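Local structure of nitrite oxidoreductase subunit C (Kuenenia stuttgartiensis, 7B04) at residues 40-45 and 309-313; 50-56 and 102-106; 137-141 and 276-281. The protein probably carries electrons as the haem-binding subunit of the nitrite oxidoreductase complex, holding a haem b and two calcium ions. All blocks are in the same frame, centred on the assembly; numbering follows the deposited sequence.

Contact 1 (40-45 and 309-313); sequences EELTPA and IQWHP
With chi1 at -48° and the chain extended beyond, Gln310 leaves its backbone on the N side and runs out past Glu40 and Thr43, bringing its amide oxygen OE1 up to the methyl of Ala45. In Glu40, CG stands opposite the backbone N (chi1 171°) and a bend at chi2 turns the carboxylate back over Ile309, whose CD1 lies 3.8 Å from Glu40 CG. The same carboxylate approaches the Gln310 amide with the two planes 31° apart, but at 3.8 Å from Glu40 OE2 to Gln310 NE2 the pair is too long for a hydrogen bond. The backbone is joined by one hydrogen bond, Ala45 N to Trp311 O at 2.8 Å, nearly straight and taken head-on by the carbonyl. Ala45 CB packs beside Gln310 OE1 and His312 ND1, while Pro44 CB lies 4.4 Å from Trp311 CB. Glu41 gives its polar end to Arg154 in a salt bridge, the Trp311 indole N-H goes to Phe151 O, and His312 NE2 pairs with Ser308. Thr43 leaves the helical path, and the loop beyond helix 39-42 runs in the same sense as strand 306-316, ahead of the parallel pairing that strand makes with strand 49-53; the other neighbour of strand 306-316 is strand 286-294, on which Pro44 and Trp311 both rest at Tyr288.

Contact 2 (50-56 and 102-106); sequences NVKYMQI and AIHDG
Lys52 serves Ala102 and His104 at once in the backbone bonding: its N gives to Ala102 O and its O takes the N-H of His104, both 3.2 Å. Met54 N then reaches His104 O along a straighter path, extending the pairing past the strand end. Beyond it a side chain takes over, with Asp105 OD1 accepting the N-H of Ile56 at 2.9 Å on the syn side, 32° out of the carboxylate plane. An alanine in place of Asp105 would probably leave the Ile56 amide without this acceptor and residues 54-56 less firmly tied. Strand 49-53 runs parallel to both its neighbours, 97-104 and 306-316, in a beta-rich domain of the ethylbenzene dehydrogenase family whose other pairings are antiparallel. Apolar contacts divide by face. On the side of Ile103, its CG2 meets Met54 CE and its CD1 meets Ile56 CD1, each 3.6 Å, against helix 64-71. Opposite, with chi1 at 78°, His104 sets CG between backbone N and carbonyl carbon and its imidazole beside Val51, whose CG1 touches its edge in plane at CD2. The Tyr53 and His104 rings meet obliquely, planes 54° apart, with Tyr53 CD1 3.8 Å from His104 CE1; His104 NE2 bonds to Glu317 O.

Contact 3 (137-141 and 276-281); sequences MFPLG and PLDVQF. With CA (calcium ion), chain B; HEM (protoporphyrin IX containing Fe), chain D.
Leu140 meets Pro276 first, through a branch of its side chain: CD1 lies 3.4 Å from Pro276 O. Its chi1 of 156°, with CG roughly opposite the backbone N, carries both methyls to the loop, and the second one, CD2, rests 3.9 Å from Leu277 CA. Leu277 points its CB away from 137-141, and its side chain packs on Pro33 of the neighbouring subunit A. At Asp278 the chain faces two ways. Its carbonyl oxygen sits beside Leu140 CD1, while its CB points away from 137-141 and the carboxylate grips a calcium ion with both oxygens, OD1 at 2.5 Å and OD2 at 2.7 Å. Asp235, Gln247, the carbonyl of His249 and Asp251 supply the other ligands, and Thr273 OG1 hydrogen-bonds OD2 as a second-shell partner. Val279 comes next: its CG2 stands 3.6 Å from Phe138 CB and also touches Pro139 O, and its backbone N is tied to Asn163 OD1. Gln280 folds its amide back to the Asp278 carbonyl, NE2 lying above the carbonyl plane, while its OE1 takes a bond from Asn272 ND2. Phe281 closes the walk with a T-shaped pair: its edge points at one face of Phe138, CZ 3.7 Å from Phe138 CE1 and toward the rim of that ring, planes 86° apart. The contact thus packs a calcium-binding loop against the end of strand 133-139, whose Met137 turns to the haem pocket, CB 3.4 Å from the haem atom CBC; that haem b has Met155 as an axial ligand and is also bound by Lys305, consistent with the Met/Lys pair of ethylbenzene dehydrogenase.

Overall arrangement
Contacts 1 and 3 touch directly: the Trp311 indole lies on strand 133-139, with CH2 3.5 Å from Met137 CE and CZ3 3.5 Å from Pro139 CD, although their centres are 18 Å apart. Both border the haem. Glu41 comes within about 4 Å of it and the Trp311 side chain within about 8 Å of that of the axial ligand Met155, while Met137 lines the pocket. Contact 2 lies away from the haem and calcium sites, its nearest atoms about 6 Å from contact 1 and about 7 Å from contact 3. Strand 306-316 links the three: it pairs with 49-53, carries Trp311, and sends Leu314 and Leu316 to both Val51 and Phe281.

Contact 1 (40-45 and 309-313)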
loop_
_atom_site.group_PDB
_atom_site.type_symbol
_atom_site.label_atom_id
_atom_site.label_comp_id
_atom_site.label_asym_id
_atom_site.label_seq_id
_atom_site.Cartn_x
_atom_site.Cartn_y
_atom_site.Cartn_z
ATOM N N GLU C 40 -45.407 -37.474 -24.427
ATOM C CA GLU C 40 -45.860 -36.264 -25.107
ATOM C C GLU C 40 -44.714 -35.610 -25.862
ATOM O O GLU C 40 -44.915 -35.052 -26.948
ATOM C CB GLU C 40 -46.478 -35.288 -24.097
ATOM C CG GLU C 40 -46.792 -33.911 -24.669
ATOM C CD GLU C 40 -48.039 -33.288 -24.067
ATOM O OE1 GLU C 40 -48.454 -33.722 -22.972
ATOM O OE2 GLU C 40 -48.601 -32.360 -24.688
ATOM N N GLU C 41 -43.507 -35.675 -25.300
ATOM C CA GLU C 41 -42.332 -35.115 -25.954
ATOM C C GLU C 41 -41.907 -35.927 -27.177
ATOM O O GLU C 41 -41.424 -35.354 -28.160
ATOM C CB GLU C 41 -41.186 -35.045 -24.942
ATOM C CG GLU C 41 -41.422 -34.041 -23.826
ATOM C CD GLU C 41 -40.310 -34.041 -22.796
ATOM O OE1 GLU C 41 -40.380 -34.841 -21.837
ATOM O OE2 GLU C 41 -39.362 -33.244 -22.949
ATOM N N LEU C 42 -42.060 -37.253 -27.133
ATOM C CA LEU C 42 -41.545 -38.099 -28.207
ATOM C C LEU C 42 -42.439 -38.138 -29.447
ATOM O O LEU C 42 -41.932 -38.364 -30.551
ATOM C CB LEU C 42 -41.292 -39.513 -27.678
ATOM C CG LEU C 42 -40.148 -39.492 -26.658
ATOM C CD1 LEU C 42 -39.853 -40.877 -26.104
ATOM C CD2 LEU C 42 -38.896 -38.865 -27.266
ATOM N N THR C 43 -43.749 -37.947 -29.304
ATOM C CA THR C 43 -44.607 -37.941 -30.491
ATOM C C THR C 43 -44.559 -36.570 -31.161
ATOM O O THR C 43 -44.768 -35.554 -30.491
ATOM C CB THR C 43 -46.056 -38.286 -30.139
ATOM O OG1 THR C 43 -46.727 -37.114 -29.663
ATOM C CG2 THR C 43 -46.112 -39.358 -29.070
ATOM N N PRO C 44 -44.291 -36.499 -32.464
ATOM C CA PRO C 44 -44.226 -35.195 -33.132
ATOM C C PRO C 44 -45.583 -34.506 -33.143
ATOM O O PRO C 44 -46.637 -35.135 -33.022
ATOM C CB PRO C 44 -43.770 -35.541 -34.554
ATOM C CG PRO C 44 -43.123 -36.883 -34.434
ATOM C CD PRO C 44 -43.894 -37.595 -33.362
ATOM N N ALA C 45 -45.541 -33.184 -33.293
ATOM C CA ALA C 45 -46.762 -32.403 -33.422
ATOM C C ALA C 45 -47.483 -32.742 -34.724
ATOM O O ALA C 45 -46.920 -33.346 -35.640
ATOM C CB ALA C 45 -46.454 -30.907 -33.365
ATOM N N ILE C 309 -41.809 -28.450 -26.627
ATOM C CA ILE C 309 -41.586 -29.783 -26.072
ATOM C C ILE C 309 -41.589 -30.866 -27.135
ATOM O O ILE C 309 -41.166 -31.993 -26.852
ATOM C CB ILE C 309 -42.607 -30.118 -24.967
ATOM C CG1 ILE C 309 -44.039 -30.051 -25.497
ATOM C CG2 ILE C 309 -42.431 -29.183 -23.782
ATOM C CD1 ILE C 309 -45.066 -30.580 -24.519
ATOM N N GLN C 310 -42.078 -30.574 -28.339
ATOM C CA GLN C 310 -42.293 -31.588 -29.359
ATOM C C GLN C 310 -41.550 -31.242 -30.638
ATOM O O GLN C 310 -41.327 -30.070 -30.952
ATOM C CB GLN C 310 -43.774 -31.697 -29.723
ATOM C CG GLN C 310 -44.731 -31.790 -28.560
ATOM C CD GLN C 310 -46.141 -31.405 -28.966
ATOM O OE1 GLN C 310 -46.395 -31.074 -30.124
ATOM N NE2 GLN C 310 -47.066 -31.452 -28.015
ATOM N N TRP C 311 -41.131 -32.285 -31.355
ATOM C CA TRP C 311 -40.682 -32.112 -32.727
ATOM C C TRP C 311 -41.846 -31.615 -33.577
ATOM O O TRP C 311 -42.988 -32.047 -33.403
ATOM C CB TRP C 311 -40.140 -33.427 -33.287
ATOM C CG TRP C 311 -38.779 -33.777 -32.776
ATOM C CD1 TRP C 311 -38.467 -34.749 -31.870
ATOM C CD2 TRP C 311 -37.542 -33.153 -33.139
ATOM N NE1 TRP C 311 -37.110 -34.771 -31.650
ATOM C CE2 TRP C 311 -36.520 -33.800 -32.415
ATOM C CE3 TRP C 311 -37.199 -32.111 -34.006
ATOM C CZ2 TRP C 311 -35.180 -33.439 -32.532
ATOM C CZ3 TRP C 311 -35.867 -31.753 -34.120
ATOM C CH2 TRP C 311 -34.874 -32.417 -33.390
ATOM N N HIS C 312 -41.557 -30.713 -34.500
ATOM C CA HIS C 312 -42.627 -30.287 -35.386
ATOM C C HIS C 312 -42.326 -30.711 -36.817
ATOM O O HIS C 312 -41.188 -30.569 -37.275
ATOM C CB HIS C 312 -42.813 -28.766 -35.339
ATOM C CG HIS C 312 -43.315 -28.255 -34.024
ATOM N ND1 HIS C 312 -44.652 -28.245 -33.691
ATOM C CD2 HIS C 312 -42.658 -27.738 -32.959
ATOM C CE1 HIS C 312 -44.797 -27.744 -32.476
ATOM N NE2 HIS C 312 -43.602 -27.429 -32.011
ATOM N N PRO C 313 -43.312 -31.229 -37.547
ATOM C CA PRO C 313 -43.047 -31.673 -38.919
ATOM C C PRO C 313 -42.760 -30.495 -39.834
ATOM O O PRO C 313 -43.286 -29.394 -39.659
ATOM C CB PRO C 313 -44.345 -32.382 -39.324
ATOM C CG PRO C 313 -45.025 -32.705 -38.038
ATOM C CD PRO C 313 -44.672 -31.581 -37.113
#

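Contact 2 (50-56 and 102-106)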
loop_
_atom_site.group_PDB
_atom_site.type_symbol
_atom_site.label_atom_id
_atom_site.label_comp_id
_atom_site.label_asym_id
_atom_site.label_seq_id
_atom_site.Cartn_x
_atom_site.Cartn_y
_atom_site.Cartn_z
ATOM N N ASN C 50 -44.997 -25.791 -43.760
ATOM C CA ASN C 50 -44.767 -25.949 -45.188
ATOM C C ASN C 50 -43.881 -24.815 -45.685
ATOM O O ASN C 50 -44.201 -23.638 -45.488
ATOM C CB ASN C 50 -46.097 -25.965 -45.942
ATOM C CG ASN C 50 -45.950 -26.408 -47.381
ATOM O OD1 ASN C 50 -44.885 -26.859 -47.800
ATOM N ND2 ASN C 50 -47.024 -26.275 -48.151
ATOM N N VAL C 51 -42.773 -25.171 -46.330
ATOM C CA VAL C 51 -41.863 -24.188 -46.906
ATOM C C VAL C 51 -42.351 -23.909 -48.321
ATOM O O VAL C 51 -42.244 -24.761 -49.207
ATOM C CB VAL C 51 -40.414 -24.689 -46.902
ATOM C CG1 VAL C 51 -39.492 -23.626 -47.450
ATOM C CG2 VAL C 51 -39.992 -25.071 -45.508
ATOM N N LYS C 52 -42.897 -22.714 -48.529
ATOM C CA LYS C 52 -43.474 -22.352 -49.815
ATOM C C LYS C 52 -42.379 -21.982 -50.806
ATOM O O LYS C 52 -41.463 -21.221 -50.476
ATOM C CB LYS C 52 -44.455 -21.193 -49.645
ATOM C CG LYS C 52 -45.202 -20.835 -50.914
ATOM C CD LYS C 52 -46.285 -19.811 -50.639
ATOM C CE LYS C 52 -46.907 -19.308 -51.929
ATOM N NZ LYS C 52 -47.648 -20.384 -52.642
ATOM N N TYR C 53 -42.469 -22.525 -52.017
ATOM C CA TYR C 53 -41.515 -22.181 -53.062
ATOM C C TYR C 53 -41.877 -20.846 -53.707
ATOM O O TYR C 53 -43.001 -20.662 -54.186
ATOM C CB TYR C 53 -41.468 -23.274 -54.126
ATOM C CG TYR C 53 -40.684 -22.841 -55.334
ATOM C CD1 TYR C 53 -39.299 -22.770 -55.292
ATOM C CD2 TYR C 53 -41.329 -22.467 -56.504
ATOM C CE1 TYR C 53 -38.577 -22.358 -56.390
ATOM C CE2 TYR C 53 -40.613 -22.051 -57.605
ATOM C CZ TYR C 53 -39.238 -22.000 -57.543
ATOM O OH TYR C 53 -38.521 -21.587 -58.638
ATOM N N MET C 54 -40.921 -19.918 -53.718
ATOM C CA MET C 54 -41.142 -18.588 -54.288
ATOM C C MET C 54 -39.785 -17.960 -54.587
ATOM O O MET C 54 -38.974 -17.806 -53.671
ATOM C CB MET C 54 -41.973 -17.711 -53.351
ATOM C CG MET C 54 -41.364 -17.447 -51.985
ATOM S SD MET C 54 -42.321 -16.271 -51.018
ATOM C CE MET C 54 -43.728 -17.280 -50.572
ATOM N N GLN C 55 -39.478 -17.736 -55.868
ATOM C CA GLN C 55 -38.306 -16.930 -56.213
ATOM C C GLN C 55 -38.214 -15.714 -55.286
ATOM O O GLN C 55 -39.111 -14.866 -55.259
ATOM C CB GLN C 55 -38.311 -16.537 -57.700
ATOM C CG GLN C 55 -39.091 -15.294 -58.103
ATOM C CD GLN C 55 -38.580 -14.684 -59.396
ATOM O OE1 GLN C 55 -37.645 -15.197 -60.014
ATOM N NE2 GLN C 55 -39.188 -13.580 -59.808
ATOM N N ILE C 56 -37.186 -15.676 -54.446
ATOM C CA ILE C 56 -36.979 -14.584 -53.500
ATOM C C ILE C 56 -35.905 -13.662 -54.064
ATOM O O ILE C 56 -34.728 -14.032 -54.134
ATOM C CB ILE C 56 -36.601 -15.106 -52.109
ATOM C CG1 ILE C 56 -37.692 -16.042 -51.593
ATOM C CG2 ILE C 56 -36.421 -13.950 -51.140
ATOM C CD1 ILE C 56 -37.194 -17.144 -50.711
ATOM N N ALA C 102 -41.718 -20.149 -43.343
ATOM C CA ALA C 102 -40.548 -20.610 -44.077
ATOM C C ALA C 102 -40.822 -20.589 -45.574
ATOM O O ALA C 102 -41.923 -20.921 -46.023
ATOM C CB ALA C 102 -40.129 -22.018 -43.641
ATOM N N ILE C 103 -39.793 -20.208 -46.335
ATOM C CA ILE C 103 -39.841 -20.068 -47.785
ATOM C C ILE C 103 -38.481 -20.500 -48.320
ATOM O O ILE C 103 -37.479 -20.480 -47.602
ATOM C CB ILE C 103 -40.162 -18.623 -48.223
ATOM C CG1 ILE C 103 -39.130 -17.662 -47.633
ATOM C CG2 ILE C 103 -41.566 -18.221 -47.794
ATOM C CD1 ILE C 103 -39.375 -16.217 -47.969
ATOM N N HIS C 104 -38.442 -20.899 -49.591
ATOM C CA HIS C 104 -37.156 -21.270 -50.169
ATOM C C HIS C 104 -37.109 -20.961 -51.659
ATOM O O HIS C 104 -38.134 -20.879 -52.343
ATOM C CB HIS C 104 -36.797 -22.739 -49.881
ATOM C CG HIS C 104 -37.496 -23.738 -50.750
ATOM N ND1 HIS C 104 -37.101 -24.011 -52.041
ATOM C CD2 HIS C 104 -38.529 -24.574 -50.491
ATOM C CE1 HIS C 104 -37.880 -24.949 -52.550
ATOM N NE2 HIS C 104 -38.754 -25.308 -51.629
ATOM N N ASP C 105 -35.875 -20.808 -52.147
ATOM C CA ASP C 105 -35.560 -20.438 -53.519
ATOM C C ASP C 105 -35.366 -21.628 -54.434
ATOM O O ASP C 105 -35.543 -21.502 -55.650
ATOM C CB ASP C 105 -34.197 -19.723 -53.539
ATOM C CG ASP C 105 -34.281 -18.237 -53.745
ATOM O OD1 ASP C 105 -35.150 -17.771 -54.505
ATOM O OD2 ASP C 105 -33.429 -17.534 -53.159
ATOM N N GLY C 106 -35.048 -22.779 -53.870
ATOM C CA GLY C 106 -34.431 -23.844 -54.616
ATOM C C GLY C 106 -32.934 -23.791 -54.443
ATOM O O GLY C 106 -32.233 -24.746 -54.799
#

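Contact 3 (137-141 and 276-281)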
loop_
_atom_site.group_PDB
_atom_site.type_symbol
_atom_site.label_atom_id
_atom_site.label_comp_id
_atom_site.label_asym_id
_atom_site.label_seq_id
_atom_site.Cartn_x
_atom_site.Cartn_y
_atom_site.Cartn_z
ATOM N N MET C 137 -33.713 -26.059 -34.456
ATOM C CA MET C 137 -32.904 -27.265 -34.463
ATOM C C MET C 137 -33.541 -28.285 -35.386
ATOM O O MET C 137 -34.766 -28.366 -35.508
ATOM C CB MET C 137 -32.688 -27.843 -33.061
ATOM C CG MET C 137 -33.825 -28.614 -32.453
ATOM S SD MET C 137 -33.255 -29.257 -30.869
ATOM C CE MET C 137 -34.493 -30.495 -30.540
ATOM N N PHE C 138 -32.688 -29.050 -36.051
ATOM C CA PHE C 138 -33.114 -30.012 -37.041
ATOM C C PHE C 138 -32.389 -31.326 -36.808
ATOM O O PHE C 138 -31.205 -31.327 -36.449
ATOM C CB PHE C 138 -32.788 -29.518 -38.458
ATOM C CG PHE C 138 -33.424 -28.213 -38.808
ATOM C CD1 PHE C 138 -34.654 -28.178 -39.437
ATOM C CD2 PHE C 138 -32.793 -27.017 -38.508
ATOM C CE1 PHE C 138 -35.244 -26.976 -39.763
ATOM C CE2 PHE C 138 -33.379 -25.811 -38.830
ATOM C CZ PHE C 138 -34.606 -25.790 -39.459
ATOM N N PRO C 139 -33.060 -32.457 -36.995
ATOM C CA PRO C 139 -32.334 -33.722 -36.932
ATOM C C PRO C 139 -31.446 -33.808 -38.154
ATOM O O PRO C 139 -31.848 -33.435 -39.260
ATOM C CB PRO C 139 -33.446 -34.775 -36.969
ATOM C CG PRO C 139 -34.717 -34.022 -36.650
ATOM C CD PRO C 139 -34.497 -32.663 -37.225
ATOM N N LEU C 140 -30.229 -34.293 -37.956
ATOM C CA LEU C 140 -29.299 -34.420 -39.062
ATOM C C LEU C 140 -29.477 -35.798 -39.685
ATOM O O LEU C 140 -29.417 -36.817 -38.987
ATOM C CB LEU C 140 -27.872 -34.150 -38.586
ATOM C CG LEU C 140 -26.624 -34.681 -39.281
ATOM C CD1 LEU C 140 -26.464 -34.009 -40.624
ATOM C CD2 LEU C 140 -25.435 -34.349 -38.401
ATOM N N GLY C 141 -29.633 -35.822 -41.008
ATOM C CA GLY C 141 -30.045 -37.003 -41.748
ATOM C C GLY C 141 -31.561 -37.139 -41.823
ATOM O O GLY C 141 -32.329 -36.335 -41.286
ATOM N N PRO C 276 -20.706 -32.032 -43.595
ATOM C CA PRO C 276 -21.571 -33.193 -43.333
ATOM C C PRO C 276 -22.349 -33.093 -42.027
ATOM O O PRO C 276 -23.364 -33.784 -41.886
ATOM C CB PRO C 276 -20.581 -34.367 -43.296
ATOM C CG PRO C 276 -19.356 -33.863 -44.005
ATOM C CD PRO C 276 -19.287 -32.404 -43.696
ATOM N N LEU C 277 -21.909 -32.276 -41.070
ATOM C CA LEU C 277 -22.621 -32.093 -39.809
ATOM C C LEU C 277 -23.740 -31.069 -39.925
ATOM O O LEU C 277 -24.283 -30.640 -38.902
ATOM C CB LEU C 277 -21.654 -31.674 -38.694
ATOM C CG LEU C 277 -20.571 -32.669 -38.280
ATOM C CD1 LEU C 277 -19.647 -32.052 -37.239
ATOM C CD2 LEU C 277 -21.192 -33.954 -37.758
ATOM N N ASP C 278 -24.089 -30.670 -41.144
ATOM C CA ASP C 278 -25.154 -29.712 -41.392
ATOM C C ASP C 278 -26.404 -30.448 -41.849
ATOM O O ASP C 278 -26.318 -31.461 -42.551
ATOM C CB ASP C 278 -24.740 -28.722 -42.481
ATOM C CG ASP C 278 -23.919 -27.568 -41.953
ATOM O OD1 ASP C 278 -23.650 -27.523 -40.735
ATOM O OD2 ASP C 278 -23.529 -26.709 -42.771
ATOM N N VAL C 279 -27.570 -29.937 -41.450
ATOM C CA VAL C 279 -28.819 -30.473 -41.972
ATOM C C VAL C 279 -28.893 -30.202 -43.469
ATOM O O VAL C 279 -28.510 -29.124 -43.949
ATOM C CB VAL C 279 -30.028 -29.898 -41.211
ATOM C CG1 VAL C 279 -30.325 -28.466 -41.629
ATOM C CG2 VAL C 279 -31.244 -30.790 -41.418
ATOM N N GLN C 280 -29.349 -31.196 -44.223
ATOM C CA GLN C 280 -29.453 -31.100 -45.674
ATOM C C GLN C 280 -30.920 -31.109 -46.086
ATOM O O GLN C 280 -31.633 -32.088 -45.836
ATOM C CB GLN C 280 -28.697 -32.244 -46.351
ATOM C CG GLN C 280 -27.227 -32.330 -45.963
ATOM C CD GLN C 280 -26.439 -31.095 -46.364
ATOM O OE1 GLN C 280 -26.691 -30.494 -47.410
ATOM N NE2 GLN C 280 -25.476 -30.712 -45.535
ATOM N N PHE C 281 -31.362 -30.021 -46.712
ATOM C CA PHE C 281 -32.727 -29.893 -47.199
ATOM C C PHE C 281 -32.781 -30.246 -48.679
ATOM O O PHE C 281 -31.877 -29.901 -49.445
ATOM C CB PHE C 281 -33.263 -28.473 -47.003
ATOM C CG PHE C 281 -33.289 -28.016 -45.574
ATOM C CD1 PHE C 281 -34.244 -28.497 -44.694
ATOM C CD2 PHE C 281 -32.375 -27.081 -45.117
ATOM C CE1 PHE C 281 -34.275 -28.068 -43.380
ATOM C CE2 PHE C 281 -32.402 -26.647 -43.805
ATOM C CZ PHE C 281 -33.352 -27.141 -42.936
HETATM CA CA CA B . -21.814 -25.820 -40.926
HETATM C CHA HEM D . -28.421 -25.014 -24.287
HETATM C CHB HEM D . -31.240 -28.186 -21.891
HETATM C CHC HEM D . -34.295 -28.071 -25.669
HETATM C CHD HEM D . -31.384 -25.023 -28.154
HETATM C C1A HEM D . -28.862 -25.941 -23.360
HETATM C C2A HEM D . -28.089 -26.477 -22.259
HETATM C C3A HEM D . -28.864 -27.345 -21.587
HETATM C C4A HEM D . -30.152 -27.410 -22.248
HETATM C CMA HEM D . -28.478 -28.158 -20.330
HETATM C CAA HEM D . -26.638 -26.053 -21.934
HETATM C CBA HEM D . -25.673 -27.219 -22.101
HETATM C CGA HEM D . -25.146 -27.229 -23.508
HETATM O O1A HEM D . -24.942 -28.338 -24.064
HETATM O O2A HEM D . -24.948 -26.122 -24.071
HETATM C C1B HEM D . -32.359 -28.392 -22.674
HETATM C C2B HEM D . -33.571 -29.088 -22.293
HETATM C C3B HEM D . -34.419 -29.064 -23.343
HETATM C C4B HEM D . -33.768 -28.333 -24.417
HETATM C CMB HEM D . -33.762 -29.739 -20.905
HETATM C CAB HEM D . -35.852 -29.644 -23.482
HETATM C CBB HEM D . -36.584 -30.123 -22.469
HETATM C C1C HEM D . -33.805 -27.200 -26.629
HETATM C C2C HEM D . -34.511 -26.776 -27.826
HETATM C C3C HEM D . -33.723 -25.937 -28.505
HETATM C C4C HEM D . -32.471 -25.800 -27.782
HETATM C CMC HEM D . -35.939 -27.207 -28.232
HETATM C CAC HEM D . -34.078 -25.241 -29.839
HETATM C CBC HEM D . -33.263 -25.303 -30.895
HETATM C C1D HEM D . -30.371 -24.679 -27.276
HETATM C C2D HEM D . -29.423 -23.588 -27.423
HETATM C C3D HEM D . -28.616 -23.587 -26.363
HETATM C C4D HEM D . -29.010 -24.679 -25.491
HETATM C CMD HEM D . -29.340 -22.590 -28.598
HETATM C CAD HEM D . -27.461 -22.591 -26.125
HETATM C CBD HEM D . -27.895 -21.476 -25.181
HETATM C CGD HEM D . -26.836 -20.404 -25.143
HETATM O O1D HEM D . -27.068 -19.354 -24.493
HETATM O O2D HEM D . -25.762 -20.586 -25.770
HETATM N NA HEM D . -30.105 -26.541 -23.319
HETATM N NB HEM D . -32.520 -27.949 -23.968
HETATM N NC HEM D . -32.557 -26.589 -26.633
HETATM N ND HEM D . -30.090 -25.324 -26.075
HETATM FE FE HEM D . -31.176 -26.819 -24.947
#